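Local structure of chitooligosaccharide oxidase (Gibberella zeae, 6Y0R) at residues Gly131-His136 and Val326-Ala331; Lys232-Asp237 and Val305-Val310; Thr246-Leu251 and Glu353-Val358; Phe407-Ala412 and Phe422-Gly427. The protein oxidises the C1 hydroxyl of chitooligosaccharides to give lactones, using a bicovalently bound FAD and reducing molecular oxygen to hydrogen peroxide. All coordinates share one frame; numbering follows the deposited sequence.

Contact 1 (Gly131-His136 and Val326-Ala331); sequences GARLGH and VNPTSA
The imidazole of H136 carries the methyl of T329 over one face, a CH-pi contact of 3.5 Å from CG2 to the ring centroid, while at its edge lies the side-chain amide of N327, turned only 7° from the ring plane. The site is the start of helix 134-145 in the PCMH-type FAD-binding domain, with R133 at the N-cap position, and it illustrates how a loop without regular structure can be pinned to a helix end. With CG anti to the backbone N (chi1 178°), H136 carries its ring to N327 and T329. Near-coplanarity lets H136 ND1 donate to an in-plane lone pair of N327 OD1 at 2.7 Å, which fixes the rotation of the ring; Y116 meets the same ring edge-to-face. The guanidinium of R133 has a water at its edge, taking the N-H of NE and donating to S330 O. It also forms a salt bridge with D113, hydrogen bonds to the carbonyls of G156 and G92, and a cation-pi contact with Y333, while its methylene CD packs directly on P328, 3.8 Å from CG. G135 brings its CA within 2.9 Å of V326 O. A second water accepts from R133 N and donates to P328 O, 2.8 Å from that carbonyl oxygen.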
loop_
_atom_site.group_PDB
_atom_site.type_symbol
_atom_site.label_atom_id
_atom_site.label_comp_id
_atom_site.label_asym_id
_atom_site.label_seq_id
_atom_site.Cartn_x
_atom_site.Cartn_y
_atom_site.Cartn_z
ATOM N N GLY A 131 1.215 3.574 -13.868
ATOM C CA GLY A 131 -0.028 2.912 -14.272
ATOM C C GLY A 131 0.134 1.400 -14.499
ATOM O O GLY A 131 -0.871 0.757 -14.632
ATOM N N ALA A 132 1.344 0.864 -14.452
ATOM C CA ALA A 132 1.565 -0.591 -14.501
ATOM C C ALA A 132 1.019 -1.212 -13.204
ATOM O O ALA A 132 1.477 -0.810 -12.108
ATOM C CB ALA A 132 3.021 -0.889 -14.645
ATOM N N ARG A 133 0.158 -2.223 -13.311
ATOM C CA ARG A 133 -0.317 -2.952 -12.111
ATOM C C ARG A 133 0.742 -3.962 -11.667
ATOM O O ARG A 133 1.563 -4.382 -12.499
ATOM C CB ARG A 133 -1.676 -3.569 -12.396
ATOM C CG ARG A 133 -2.727 -2.535 -12.756
ATOM C CD ARG A 133 -4.063 -3.151 -13.136
ATOM N NE ARG A 133 -4.957 -2.150 -13.651
ATOM C CZ ARG A 133 -5.697 -1.329 -12.904
ATOM N NH1 ARG A 133 -6.409 -0.348 -13.466
ATOM N NH2 ARG A 133 -5.705 -1.505 -11.599
ATOM N N LEU A 134 0.753 -4.304 -10.378
ATOM C CA LEU A 134 1.846 -5.104 -9.782
ATOM C C LEU A 134 1.979 -6.431 -10.544
ATOM O O LEU A 134 3.094 -6.904 -10.696
ATOM C CB LEU A 134 1.581 -5.368 -8.308
ATOM C CG LEU A 134 1.540 -4.140 -7.429
ATOM C CD1 LEU A 134 1.336 -4.567 -6.001
ATOM C CD2 LEU A 134 2.793 -3.311 -7.568
ATOM N N GLY A 135 0.883 -7.059 -10.935
ATOM C CA GLY A 135 0.987 -8.355 -11.660
ATOM C C GLY A 135 1.672 -8.173 -12.991
ATOM O O GLY A 135 2.503 -9.028 -13.408
ATOM N N HIS A 136 1.439 -7.041 -13.649
ATOM C CA HIS A 136 2.083 -6.733 -14.946
ATOM C C HIS A 136 3.559 -6.423 -14.708
ATOM O O HIS A 136 4.419 -6.872 -15.453
ATOM C CB HIS A 136 1.348 -5.602 -15.646
ATOM C CG HIS A 136 1.976 -5.227 -16.938
ATOM N ND1 HIS A 136 2.043 -6.131 -18.021
ATOM C CD2 HIS A 136 2.560 -4.078 -17.340
ATOM C CE1 HIS A 136 2.630 -5.507 -19.039
ATOM N NE2 HIS A 136 2.963 -4.241 -18.646
ATOM N N VAL A 326 -3.338 -12.377 -13.417
ATOM C CA VAL A 326 -2.019 -12.054 -12.817
ATOM C C VAL A 326 -1.281 -11.044 -13.701
ATOM O O VAL A 326 -0.256 -10.509 -13.233
ATOM C CB VAL A 326 -1.212 -13.332 -12.559
ATOM C CG1 VAL A 326 0.099 -13.032 -11.877
ATOM C CG2 VAL A 326 -2.046 -14.293 -11.727
ATOM N N ASN A 327 -1.799 -10.741 -14.887
ATOM C CA ASN A 327 -1.137 -9.772 -15.784
ATOM C C ASN A 327 -2.137 -8.759 -16.314
ATOM O O ASN A 327 -2.334 -8.629 -17.525
ATOM C CB ASN A 327 -0.337 -10.482 -16.860
ATOM C CG ASN A 327 0.460 -9.523 -17.716
ATOM O OD1 ASN A 327 0.856 -8.441 -17.282
ATOM N ND2 ASN A 327 0.665 -9.885 -18.969
ATOM N N PRO A 328 -2.824 -8.000 -15.437
ATOM C CA PRO A 328 -3.855 -7.078 -15.912
ATOM C C PRO A 328 -3.275 -5.791 -16.510
ATOM O O PRO A 328 -2.437 -5.152 -15.894
ATOM C CB PRO A 328 -4.659 -6.801 -14.631
ATOM C CG PRO A 328 -3.625 -6.894 -13.552
ATOM C CD PRO A 328 -2.688 -8.005 -13.978
ATOM N N THR A 329 -3.683 -5.468 -17.731
ATOM C CA THR A 329 -3.310 -4.210 -18.410
ATOM C C THR A 329 -4.544 -3.513 -18.998
ATOM O O THR A 329 -4.394 -2.346 -19.391
ATOM C CB THR A 329 -2.252 -4.456 -19.482
ATOM O OG1 THR A 329 -2.842 -5.362 -20.416
ATOM C CG2 THR A 329 -0.977 -5.046 -18.935
ATOM N N SER A 330 -5.693 -4.174 -19.110
ATOM C CA SER A 330 -6.865 -3.617 -19.831
ATOM C C SER A 330 -7.374 -2.355 -19.139
ATOM O O SER A 330 -7.470 -2.323 -17.901
ATOM C CB SER A 330 -7.980 -4.594 -19.942
ATOM O OG SER A 330 -9.052 -4.005 -20.667
ATOM N N ALA A 331 -7.812 -1.374 -19.924
ATOM C CA ALA A 331 -8.543 -0.192 -19.410
ATOM C C ALA A 331 -9.864 -0.612 -18.752
ATOM O O ALA A 331 -10.382 0.163 -17.916
ATOM C CB ALA A 331 -8.764 0.787 -20.551
HETATM O O HOH W 1 -0.867 -2.861 -15.940
HETATM O O HOH W 2 -5.453 -1.198 -16.328
#

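Contact 2 (Lys232-Asp237 and Val305-Val310); sequences KITYFD and VTATTV
I233-D237 and V305-V310 run antiparallel, their directions 157° apart, and I233, Y235 and D237 form the hydrogen-bonded pairs with V310, T308 and T306, each closed by two backbone bonds such as T308 N to Y235 O at 3.0 Å. Side chains then sort by alternation. On the face bearing Y235, the phenol ring lies beside T308, whose CB sits over the ring 3.9 Å from its centroid; chi1 of 62° places CG between the backbone N and the carbonyl carbon and leans the ring across to the neighbouring strand. V310 CG1 joins it, 3.9 Å from Y235 CE2. Farther along, a water links D237 OD2 to T306 OG1, donating to the carboxylate over 2.7 Å. The other face carries T234 and T309, whose OG1 atoms are 2.7 Å apart, with T234 OG1 also hydrogen-bonded to G284 O. There F236 CB meets A307 CB at 3.9 Å, but the ring continues away from this partner. Strand 305-310 is an edge strand of the antiparallel sheet, and 233-239 pairs on its other side with 275-283; helix 312-320 packs on the Y235 face, where H318 stacks on the tyrosine, while helix 286-300 receives F236 through L289 and L293.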
loop_
_atom_site.group_PDB
_atom_site.type_symbol
_atom_site.label_atom_id
_atom_site.label_comp_id
_atom_site.label_asym_id
_atom_site.label_seq_id
_atom_site.Cartn_x
_atom_site.Cartn_y
_atom_site.Cartn_z
ATOM N N LYS A 232 13.822 -20.483 -6.075
ATOM C CA LYS A 232 13.207 -21.287 -5.012
ATOM C C LYS A 232 12.743 -20.339 -3.907
ATOM O O LYS A 232 13.590 -19.717 -3.222
ATOM C CB LYS A 232 14.183 -22.332 -4.488
ATOM C CG LYS A 232 14.523 -23.453 -5.480
ATOM C CD LYS A 232 15.561 -24.396 -4.969
ATOM C CE LYS A 232 15.914 -25.502 -5.950
ATOM N NZ LYS A 232 16.695 -25.019 -7.123
ATOM N N ILE A 233 11.437 -20.307 -3.701
ATOM C CA ILE A 233 10.826 -19.461 -2.653
ATOM C C ILE A 233 9.656 -20.279 -2.153
ATOM O O ILE A 233 8.910 -20.821 -2.958
ATOM C CB ILE A 233 10.467 -18.038 -3.136
ATOM C CG1 ILE A 233 9.782 -17.283 -1.995
ATOM C CG2 ILE A 233 9.609 -18.009 -4.391
ATOM C CD1 ILE A 233 9.893 -15.792 -2.104
ATOM N N THR A 234 9.559 -20.429 -0.851
ATOM C CA THR A 234 8.605 -21.341 -0.220
ATOM C C THR A 234 7.498 -20.532 0.455
ATOM O O THR A 234 7.787 -19.876 1.450
ATOM C CB THR A 234 9.336 -22.262 0.755
ATOM O OG1 THR A 234 10.370 -22.945 0.040
ATOM C CG2 THR A 234 8.409 -23.254 1.411
ATOM N N TYR A 235 6.261 -20.738 0.043
ATOM C CA TYR A 235 5.102 -20.178 0.776
ATOM C C TYR A 235 4.717 -21.199 1.816
ATOM O O TYR A 235 4.961 -22.413 1.643
ATOM C CB TYR A 235 3.960 -19.764 -0.134
ATOM C CG TYR A 235 3.321 -20.845 -0.946
ATOM C CD1 TYR A 235 2.343 -21.647 -0.395
ATOM C CD2 TYR A 235 3.586 -20.931 -2.305
ATOM C CE1 TYR A 235 1.668 -22.574 -1.179
ATOM C CE2 TYR A 235 2.924 -21.861 -3.092
ATOM C CZ TYR A 235 1.990 -22.705 -2.517
ATOM O OH TYR A 235 1.307 -23.641 -3.269
ATOM N N PHE A 236 4.161 -20.722 2.919
ATOM C CA PHE A 236 3.824 -21.630 4.022
ATOM C C PHE A 236 2.633 -21.083 4.794
ATOM O O PHE A 236 2.299 -19.914 4.722
ATOM C CB PHE A 236 5.009 -21.861 4.949
ATOM C CG PHE A 236 5.543 -20.648 5.669
ATOM C CD1 PHE A 236 6.524 -19.848 5.101
ATOM C CD2 PHE A 236 5.038 -20.299 6.919
ATOM C CE1 PHE A 236 6.998 -18.731 5.770
ATOM C CE2 PHE A 236 5.519 -19.181 7.586
ATOM C CZ PHE A 236 6.498 -18.398 7.002
ATOM N N ASP A 237 1.994 -22.007 5.503
ATOM C CA ASP A 237 0.818 -21.734 6.345
ATOM C C ASP A 237 0.904 -22.601 7.589
ATOM O O ASP A 237 1.401 -23.746 7.507
ATOM C CB ASP A 237 -0.466 -21.977 5.554
ATOM C CG ASP A 237 -0.631 -21.009 4.391
ATOM O OD1 ASP A 237 -1.087 -19.840 4.636
ATOM O OD2 ASP A 237 -0.192 -21.373 3.266
ATOM N N VAL A 305 3.083 -27.356 9.879
ATOM C CA VAL A 305 3.411 -26.387 8.808
ATOM C C VAL A 305 3.059 -27.057 7.483
ATOM O O VAL A 305 3.553 -28.178 7.250
ATOM C CB VAL A 305 4.893 -26.029 8.863
ATOM C CG1 VAL A 305 5.336 -25.157 7.708
ATOM C CG2 VAL A 305 5.223 -25.372 10.199
ATOM N N THR A 306 2.296 -26.374 6.651
ATOM C CA THR A 306 2.145 -26.738 5.222
ATOM C C THR A 306 3.027 -25.784 4.424
ATOM O O THR A 306 3.130 -24.614 4.780
ATOM C CB THR A 306 0.695 -26.727 4.752
ATOM O OG1 THR A 306 0.181 -25.401 4.837
ATOM C CG2 THR A 306 -0.186 -27.681 5.543
ATOM N N ALA A 307 3.681 -26.258 3.378
ATOM C CA ALA A 307 4.672 -25.441 2.648
ATOM C C ALA A 307 4.906 -26.005 1.258
ATOM O O ALA A 307 4.891 -27.271 1.050
ATOM C CB ALA A 307 5.960 -25.359 3.412
ATOM N N THR A 308 5.138 -25.106 0.334
ATOM C CA THR A 308 5.398 -25.471 -1.069
ATOM C C THR A 308 6.484 -24.564 -1.613
ATOM O O THR A 308 6.347 -23.341 -1.500
ATOM C CB THR A 308 4.138 -25.383 -1.924
ATOM O OG1 THR A 308 3.104 -26.201 -1.372
ATOM C CG2 THR A 308 4.433 -25.805 -3.343
ATOM N N THR A 309 7.503 -25.158 -2.228
ATOM C CA THR A 309 8.537 -24.370 -2.911
ATOM C C THR A 309 8.120 -24.159 -4.366
ATOM O O THR A 309 7.879 -25.179 -5.100
ATOM C CB THR A 309 9.907 -25.032 -2.797
ATOM O OG1 THR A 309 10.182 -25.260 -1.421
ATOM C CG2 THR A 309 11.014 -24.189 -3.386
ATOM N N VAL A 310 8.184 -22.928 -4.799
ATOM C CA VAL A 310 7.881 -22.480 -6.180
ATOM C C VAL A 310 8.975 -21.499 -6.599
ATOM O O VAL A 310 9.943 -21.305 -5.850
ATOM C CB VAL A 310 6.474 -21.867 -6.232
ATOM C CG1 VAL A 310 5.407 -22.909 -5.976
ATOM C CG2 VAL A 310 6.314 -20.724 -5.252
HETATM O O HOH W 3 0.889 -23.799 2.671
#

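Contact 3 (Thr246-Leu251 and Glu353-Val358); sequences TAPQGL and EFKSFV
L251 and V358 mark the tight part of this helix pair, with L251 CD1 only 3.5 Å from V358 CG2. The segments of helices 247-260 and 351-367 cross at 128°, their axes 8.5 Å apart; no hydrogen bond joins the two segments, and the contact is a worked case of apolar packing. L251 serves two aromatic neighbours with different atoms: its CB lies over one face of the F354 ring, 3.9 Å from the centroid, while CD1 approaches the F357 ring at its edge, 3.9 Å from CD2. The backbone already puts CB over F354, and chi1 of -65°, with CG beside the backbone N, helps carry CD1 to V358 and the F357 edge. P248 lays its ring across V358 at about a right angle, CG to CG2 3.8 Å, and A247 CB meets the same methyl.

The looser side belongs to K355. Only the root of its chain takes part, CG resting 3.6 Å from P248 CB, and the rest of this exposed side chain runs extended, in contrast with the buried cluster around L251 and V358. Inward, L251 and F354 both touch M376 and F357 touches L374, on strand 371-378, while F357 also meets S431 and I432 of helix 420-433. This is helix-on-sheet layering, in which paired helices back an antiparallel sheet, consistent with the substrate domain of the oxygen-dependent FAD-linked oxidoreductases.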
loop_
_atom_site.group_PDB
_atom_site.type_symbol
_atom_site.label_atom_id
_atom_site.label_comp_id
_atom_site.label_asym_id
_atom_site.label_seq_id
_atom_site.Cartn_x
_atom_site.Cartn_y
_atom_site.Cartn_z
ATOM N N THR A 246 -5.059 -19.433 24.937
ATOM C CA THR A 246 -3.830 -19.810 24.225
ATOM C C THR A 246 -3.409 -18.691 23.277
ATOM O O THR A 246 -2.219 -18.609 23.020
ATOM C CB THR A 246 -3.997 -21.123 23.475
ATOM O OG1 THR A 246 -5.178 -21.112 22.676
ATOM C CG2 THR A 246 -4.112 -22.288 24.447
ATOM N N ALA A 247 -4.353 -17.871 22.807
ATOM C CA ALA A 247 -4.007 -16.864 21.762
ATOM C C ALA A 247 -3.046 -15.800 22.289
ATOM O O ALA A 247 -2.143 -15.401 21.560
ATOM C CB ALA A 247 -5.224 -16.219 21.150
ATOM N N PRO A 248 -3.204 -15.217 23.497
ATOM C CA PRO A 248 -2.263 -14.172 23.908
ATOM C C PRO A 248 -0.796 -14.602 23.886
ATOM O O PRO A 248 0.018 -13.937 23.350
ATOM C CB PRO A 248 -2.745 -13.774 25.312
ATOM C CG PRO A 248 -4.213 -14.142 25.287
ATOM C CD PRO A 248 -4.294 -15.424 24.474
ATOM N N GLN A 249 -0.474 -15.767 24.450
ATOM C CA GLN A 249 0.924 -16.216 24.484
ATOM C C GLN A 249 1.349 -16.650 23.086
ATOM O O GLN A 249 2.505 -16.417 22.782
ATOM C CB GLN A 249 1.139 -17.400 25.425
ATOM C CG GLN A 249 2.606 -17.765 25.560
ATOM C CD GLN A 249 3.364 -16.803 26.423
ATOM O OE1 GLN A 249 2.952 -16.490 27.542
ATOM N NE2 GLN A 249 4.469 -16.305 25.907
ATOM N N GLY A 250 0.446 -17.204 22.278
ATOM C CA GLY A 250 0.743 -17.550 20.878
ATOM C C GLY A 250 1.116 -16.296 20.080
ATOM O O GLY A 250 2.149 -16.288 19.374
ATOM N N LEU A 251 0.348 -15.211 20.198
ATOM C CA LEU A 251 0.680 -13.945 19.467
ATOM C C LEU A 251 1.989 -13.352 19.973
ATOM O O LEU A 251 2.836 -12.918 19.167
ATOM C CB LEU A 251 -0.455 -12.933 19.652
ATOM C CG LEU A 251 -1.790 -13.324 19.040
ATOM C CD1 LEU A 251 -2.906 -12.420 19.553
ATOM C CD2 LEU A 251 -1.723 -13.305 17.533
ATOM N N GLU A 353 -0.888 -6.444 26.646
ATOM C CA GLU A 353 -1.523 -5.807 25.465
ATOM C C GLU A 353 -2.121 -6.880 24.551
ATOM O O GLU A 353 -3.234 -6.718 24.073
ATOM C CB GLU A 353 -0.500 -4.936 24.748
ATOM C CG GLU A 353 -0.231 -3.653 25.519
ATOM C CD GLU A 353 1.046 -2.877 25.241
ATOM O OE1 GLU A 353 2.015 -3.425 24.649
ATOM O OE2 GLU A 353 1.089 -1.696 25.691
ATOM N N PHE A 354 -1.430 -8.007 24.338
ATOM C CA PHE A 354 -2.034 -9.068 23.508
ATOM C C PHE A 354 -3.279 -9.617 24.214
ATOM O O PHE A 354 -4.254 -9.956 23.542
ATOM C CB PHE A 354 -1.033 -10.169 23.173
ATOM C CG PHE A 354 -0.071 -9.814 22.070
ATOM C CD1 PHE A 354 -0.554 -9.536 20.797
ATOM C CD2 PHE A 354 1.304 -9.739 22.286
ATOM C CE1 PHE A 354 0.320 -9.239 19.763
ATOM C CE2 PHE A 354 2.174 -9.444 21.237
ATOM C CZ PHE A 354 1.684 -9.201 19.980
ATOM N N LYS A 355 -3.262 -9.735 25.549
ATOM C CA LYS A 355 -4.469 -10.187 26.297
ATOM C C LYS A 355 -5.657 -9.241 26.075
ATOM O O LYS A 355 -6.744 -9.748 25.810
ATOM C CB LYS A 355 -4.185 -10.332 27.796
ATOM C CG LYS A 355 -3.428 -11.593 28.141
ATOM C CD LYS A 355 -3.257 -11.800 29.652
ATOM C CE LYS A 355 -2.366 -12.995 29.926
ATOM N NZ LYS A 355 -1.817 -12.994 31.304
ATOM N N SER A 356 -5.446 -7.919 26.077
ATOM C CA SER A 356 -6.524 -6.924 25.825
ATOM C C SER A 356 -7.100 -7.143 24.439
ATOM O O SER A 356 -8.308 -7.169 24.252
ATOM C CB SER A 356 -6.047 -5.507 25.946
ATOM O OG SER A 356 -5.504 -5.306 27.235
ATOM N N PHE A 357 -6.206 -7.269 23.452
ATOM C CA PHE A 357 -6.575 -7.523 22.049
ATOM C C PHE A 357 -7.404 -8.800 21.928
ATOM O O PHE A 357 -8.480 -8.813 21.327
ATOM C CB PHE A 357 -5.284 -7.552 21.232
ATOM C CG PHE A 357 -5.459 -7.944 19.802
ATOM C CD1 PHE A 357 -6.226 -7.187 18.947
ATOM C CD2 PHE A 357 -4.777 -9.031 19.283
ATOM C CE1 PHE A 357 -6.376 -7.554 17.618
ATOM C CE2 PHE A 357 -4.921 -9.391 17.956
ATOM C CZ PHE A 357 -5.733 -8.653 17.129
ATOM N N VAL A 358 -6.886 -9.920 22.442
ATOM C CA VAL A 358 -7.560 -11.241 22.346
ATOM C C VAL A 358 -8.920 -11.166 23.087
ATOM O O VAL A 358 -9.885 -11.731 22.587
ATOM C CB VAL A 358 -6.645 -12.336 22.915
ATOM C CG1 VAL A 358 -7.425 -13.610 23.131
ATOM C CG2 VAL A 358 -5.416 -12.579 22.036
#

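Contact 4 (Phe407-Ala412 and Phe422-Gly427); sequences FYDSVA and FNLIKG
D409 OD2, which is hydrogen-bonded to the hydroxyl of Y417 in the intervening loop, faces the L424 methyl CD2 from 4.3 Å. The two segments form a strand-loop-helix unit: strand 403-411 of the seven-stranded antiparallel sheet is followed by helix 420-433, which folds back against it at 161°. No polar bond crosses directly between strand and helix, and the work is done by one branched side chain. I425 spreads three atoms along one face of the strand. CG1 lies 4.0 Å from D409 CB, CG2 reaches toward F407, and CD1 rests against the backbone of Y408, 4.0 Å from Y408 O. The spread depends on chi1 of -69°, which sets CG1 beside the backbone N and CG2 anti to it, so that the branches part toward alternate residues of the strand. F407 offers only its CB here; its ring runs on to L344 and L374 of the flanking strands.

Y408 points to the other face of the sheet. Its ring stacks with F339 and W373, its OH bonds to D337, and its side chain comes within about 6 Å of the FAD, so the helix backs a strand whose other face turns Y408 toward the neighbourhood of the flavin cofactor. On the helix side, F422 meets Y340 edge-to-face, and I425 also touches Y340. At the heart of the helix contact, I425 CG2 stands 3.9 Å from F407 CB.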
loop_
_atom_site.group_PDB
_atom_site.type_symbol
_atom_site.label_atom_id
_atom_site.label_comp_id
_atom_site.label_asym_id
_atom_site.label_seq_id
_atom_site.Cartn_x
_atom_site.Cartn_y
_atom_site.Cartn_z
ATOM N N PHE A 407 -6.862 -3.894 9.453
ATOM C CA PHE A 407 -8.217 -4.256 9.949
ATOM C C PHE A 407 -9.214 -4.001 8.825
ATOM O O PHE A 407 -9.139 -2.943 8.218
ATOM C CB PHE A 407 -8.611 -3.424 11.170
ATOM C CG PHE A 407 -7.574 -3.336 12.263
ATOM C CD1 PHE A 407 -7.434 -4.367 13.180
ATOM C CD2 PHE A 407 -6.683 -2.273 12.321
ATOM C CE1 PHE A 407 -6.499 -4.296 14.201
ATOM C CE2 PHE A 407 -5.753 -2.192 13.360
ATOM C CZ PHE A 407 -5.641 -3.225 14.263
ATOM N N TYR A 408 -10.084 -4.959 8.545
ATOM C CA TYR A 408 -10.941 -4.930 7.333
ATOM C C TYR A 408 -12.345 -5.421 7.679
ATOM O O TYR A 408 -12.471 -6.395 8.441
ATOM C CB TYR A 408 -10.288 -5.776 6.255
ATOM C CG TYR A 408 -10.608 -5.487 4.820
ATOM C CD1 TYR A 408 -11.721 -6.049 4.222
ATOM C CD2 TYR A 408 -9.708 -4.793 4.024
ATOM C CE1 TYR A 408 -11.986 -5.893 2.863
ATOM C CE2 TYR A 408 -9.969 -4.605 2.672
ATOM C CZ TYR A 408 -11.091 -5.170 2.086
ATOM O OH TYR A 408 -11.290 -4.983 0.750
ATOM N N ASP A 409 -13.353 -4.736 7.133
ATOM C CA ASP A 409 -14.771 -5.149 7.290
ATOM C C ASP A 409 -15.458 -4.926 5.955
ATOM O O ASP A 409 -15.420 -3.802 5.462
ATOM C CB ASP A 409 -15.410 -4.381 8.417
ATOM C CG ASP A 409 -16.849 -4.815 8.698
ATOM O OD1 ASP A 409 -17.174 -5.986 8.427
ATOM O OD2 ASP A 409 -17.541 -4.013 9.286
ATOM N N SER A 410 -16.096 -5.966 5.428
ATOM C CA SER A 410 -16.650 -6.006 4.060
ATOM C C SER A 410 -18.141 -6.358 4.123
ATOM O O SER A 410 -18.516 -7.153 4.978
ATOM C CB SER A 410 -15.912 -7.056 3.270
ATOM O OG SER A 410 -16.367 -7.054 1.959
ATOM N N VAL A 411 -18.926 -5.786 3.227
ATOM C CA VAL A 411 -20.365 -6.143 3.014
ATOM C C VAL A 411 -20.563 -6.420 1.529
ATOM O O VAL A 411 -19.653 -6.171 0.712
ATOM C CB VAL A 411 -21.292 -5.034 3.530
ATOM C CG1 VAL A 411 -21.097 -4.764 5.013
ATOM C CG2 VAL A 411 -21.134 -3.743 2.743
ATOM N N ALA A 412 -21.725 -6.959 1.148
ATOM C CA ALA A 412 -21.925 -7.344 -0.257
ATOM C C ALA A 412 -21.979 -6.070 -1.111
ATOM O O ALA A 412 -22.288 -4.969 -0.558
ATOM C CB ALA A 412 -23.182 -8.175 -0.418
ATOM N N PHE A 422 -17.794 1.005 11.652
ATOM C CA PHE A 422 -16.753 1.953 12.091
ATOM C C PHE A 422 -16.376 1.674 13.536
ATOM O O PHE A 422 -15.172 1.744 13.875
ATOM C CB PHE A 422 -17.217 3.407 11.921
ATOM C CG PHE A 422 -17.590 3.798 10.514
ATOM C CD1 PHE A 422 -16.757 3.515 9.443
ATOM C CD2 PHE A 422 -18.748 4.526 10.244
ATOM C CE1 PHE A 422 -17.069 3.895 8.154
ATOM C CE2 PHE A 422 -19.033 4.955 8.959
ATOM C CZ PHE A 422 -18.227 4.606 7.902
ATOM N N ASN A 423 -17.372 1.472 14.423
ATOM C CA ASN A 423 -17.064 1.306 15.863
ATOM C C ASN A 423 -16.416 -0.071 16.092
ATOM O O ASN A 423 -15.555 -0.168 16.967
ATOM C CB ASN A 423 -18.282 1.487 16.773
ATOM C CG ASN A 423 -17.882 2.092 18.108
ATOM O OD1 ASN A 423 -17.309 3.183 18.150
ATOM N ND2 ASN A 423 -18.172 1.405 19.200
ATOM N N LEU A 424 -16.788 -1.075 15.320
ATOM C CA LEU A 424 -16.200 -2.429 15.463
ATOM C C LEU A 424 -14.702 -2.295 15.171
ATOM O O LEU A 424 -13.859 -2.799 15.963
ATOM C CB LEU A 424 -16.824 -3.376 14.444
ATOM C CG LEU A 424 -16.140 -4.741 14.318
ATOM C CD1 LEU A 424 -16.210 -5.497 15.617
ATOM C CD2 LEU A 424 -16.746 -5.549 13.186
ATOM N N ILE A 425 -14.375 -1.679 14.029
ATOM C CA ILE A 425 -12.939 -1.611 13.598
ATOM C C ILE A 425 -12.151 -0.688 14.533
ATOM O O ILE A 425 -10.963 -0.991 14.864
ATOM C CB ILE A 425 -12.873 -1.193 12.122
ATOM C CG1 ILE A 425 -13.411 -2.274 11.190
ATOM C CG2 ILE A 425 -11.461 -0.778 11.705
ATOM C CD1 ILE A 425 -12.674 -3.581 11.263
ATOM N N LYS A 426 -12.712 0.454 14.924
ATOM C CA LYS A 426 -12.070 1.335 15.915
ATOM C C LYS A 426 -11.782 0.549 17.198
ATOM O O LYS A 426 -10.719 0.706 17.794
ATOM C CB LYS A 426 -12.955 2.541 16.213
ATOM C CG LYS A 426 -12.315 3.548 17.152
ATOM C CD LYS A 426 -13.096 4.842 17.280
ATOM C CE LYS A 426 -14.511 4.610 17.759
ATOM N NZ LYS A 426 -14.662 4.815 19.221
ATOM N N GLY A 427 -12.733 -0.268 17.638
ATOM C CA GLY A 427 -12.573 -1.006 18.904
ATOM C C GLY A 427 -11.466 -2.050 18.769
ATOM O O GLY A 427 -10.651 -2.151 19.707
#

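How the contacts relate
Followed from the N terminus, contact 1 opens first at 131-136, in the FAD-binding domain, and closes only at 326-331, spanning a long excursion. Contact 2, from 232-237 to 305-310, lies wholly inside that excursion. Contact 3 opens at 246-251, just after strand 233-239, and closes at 353-358, so it crosses both earlier contacts. Contact 4 then closes a short loop of its own, in series with the rest. Contacts 2 and 4 reach the same antiparallel sheet, with centres 31 Å apart. Contact 3 packs helices nearby, its nearest atoms about 5 Å from contact 4 without touching. Contact 1 ties the loop before strand 338-346 back to the flavin-binding part.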